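Local coordinates for pectate lyase (Cellvibrio cellulosa, PDB 1GXM), which cleaves polygalacturonate (pectate) by anti-beta-elimination, the chain being the family 10 polysaccharide lyase catalytic module of a larger protein, at residues A[175-178]-A[179-183]. Sequence-based numbering, arbitrary orientation.
Sequences TDYI and LKAQW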
# COMPACT_ATOMS: atom_id res chain seq x y z
N THR A 175 5.54 -7.74 8.57
CA THR A 175 5.66 -8.90 7.71
C THR A 175 4.90 -10.08 8.28
O THR A 175 4.21 -10.79 7.57
CB THR A 175 7.13 -9.26 7.54
OG1 THR A 175 7.81 -8.19 6.89
CG2 THR A 175 7.29 -10.44 6.61
N ASP A 176 5.06 -10.31 9.58
CA ASP A 176 4.34 -11.35 10.27
C ASP A 176 2.84 -11.16 10.06
O ASP A 176 2.12 -12.12 9.78
CB ASP A 176 4.71 -11.34 11.75
CG ASP A 176 4.14 -12.50 12.49
OD1 ASP A 176 4.63 -13.63 12.29
OD2 ASP A 176 3.18 -12.36 13.27
N TYR A 177 2.36 -9.93 10.25
CA TYR A 177 0.95 -9.63 10.02
C TYR A 177 0.50 -10.05 8.62
O TYR A 177 -0.52 -10.71 8.43
CB TYR A 177 0.64 -8.14 10.26
CG TYR A 177 -0.81 -7.90 10.11
CD1 TYR A 177 -1.37 -7.65 8.86
CD2 TYR A 177 -1.67 -8.04 11.19
CE1 TYR A 177 -2.69 -7.54 8.70
CE2 TYR A 177 -3.00 -7.92 11.04
CZ TYR A 177 -3.53 -7.67 9.78
OH TYR A 177 -4.89 -7.58 9.60
N ILE A 178 1.25 -9.60 7.63
CA ILE A 178 0.93 -9.87 6.24
C ILE A 178 0.85 -11.36 5.97
O ILE A 178 -0.06 -11.84 5.34
CB ILE A 178 1.94 -9.17 5.33
CG1 ILE A 178 1.66 -7.66 5.34
CG2 ILE A 178 1.90 -9.72 3.93
CD1 ILE A 178 2.76 -6.86 4.77
N LEU A 179 1.80 -12.11 6.51
CA LEU A 179 1.82 -13.54 6.30
C LEU A 179 0.61 -14.21 6.96
O LEU A 179 0.01 -15.11 6.37
CB LEU A 179 3.10 -14.14 6.84
CG LEU A 179 4.37 -13.75 6.10
CD1 LEU A 179 5.59 -14.24 6.87
CD2 LEU A 179 4.38 -14.25 4.66
N LYS A 180 0.24 -13.77 8.16
CA LYS A 180 -0.92 -14.32 8.86
C LYS A 180 -2.23 -13.92 8.19
O LYS A 180 -3.22 -14.66 8.23
CB LYS A 180 -0.92 -13.90 10.31
CG LYS A 180 0.03 -14.70 11.14
CD LYS A 180 0.10 -14.16 12.55
CE LYS A 180 0.88 -15.10 13.45
NZ LYS A 180 2.24 -15.30 12.94
N ALA A 181 -2.25 -12.76 7.55
CA ALA A 181 -3.47 -12.24 6.95
C ALA A 181 -3.74 -12.82 5.58
O ALA A 181 -4.87 -12.77 5.09
CB ALA A 181 -3.43 -10.74 6.88
N GLN A 182 -2.71 -13.32 4.92
CA GLN A 182 -2.83 -13.80 3.57
C GLN A 182 -3.92 -14.85 3.52
O GLN A 182 -3.94 -15.78 4.31
CB GLN A 182 -1.50 -14.34 3.06
CG GLN A 182 -1.48 -14.60 1.55
CD GLN A 182 -0.08 -14.95 1.06
OE1 GLN A 182 0.84 -15.14 1.86
NE2 GLN A 182 0.08 -15.03 -0.24
N TRP A 183 -4.84 -14.68 2.60
CA TRP A 183 -6.07 -15.46 2.59
C TRP A 183 -5.88 -16.84 2.02
O TRP A 183 -5.33 -17.01 0.95
CB TRP A 183 -7.14 -14.72 1.80
CG TRP A 183 -8.42 -15.44 1.74
CD1 TRP A 183 -8.93 -16.08 0.68
CD2 TRP A 183 -9.37 -15.58 2.80
NE1 TRP A 183 -10.15 -16.63 0.99
CE2 TRP A 183 -10.45 -16.31 2.29
CE3 TRP A 183 -9.44 -15.11 4.12
CZ2 TRP A 183 -11.57 -16.63 3.05
CZ3 TRP A 183 -10.55 -15.44 4.88
CH2 TRP A 183 -11.60 -16.19 4.34
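Leu179 and Lys180 give their backbone N-H groups to the carbonyls four residues earlier, Leu179 N to Thr175 O at 2.9 Å and Lys180 N to Asp176 O at 3.0 Å; residues 175 to 181 form the last turns of helix 161-181, and Gln182 and Trp183 lead out of it. Ala181 N still bonds Tyr177 O at 2.8 Å. The pattern weakens at Ile178 O, to which Ala181 N also makes a weak i, i+3 bond; the same oxygen takes another weak bond from Gln182 N at 3.1 Å and a further one from the indole NE1 of Trp192. Gln182 then departs from helical geometry, with psi at 129°.

Among the side chains, Asp176 and Lys180 form an i, i+4 salt bridge. The lysine runs extended over the Asp176 carbonyl, then bends at its last torsion (chi4 58°) to bring NZ to the carboxylate. NZ meets OD1 at 3.0 Å on the syn side, 25° out of the carboxylate plane, with a weaker bond to OD2, the two oxygens sharing one ammonium group unequally. One residue on, CE1 of the Tyr177 ring lies 3.8 Å from Ala181 CB, the methyl approaching the ring obliquely, while the tyrosine hydroxyl bonds Gly197 O. Thr175 and Leu179 run side by side, and both reach Ile235 of helix 233-246; Ile178 packs on helix 219-226. Beyond the turn, the Gln182 amide NE2 bonds Thr190 O and Ala238 O.

Bonds and salt bridges spaced i, i+4 belong to any alpha-helix; the weak, shared bonds at Ile178 O and the extended Gln182 mark the C-terminal end of helix 161-181 within the pectic acid lyase catalytic module, where the chain passes into strand 184-185.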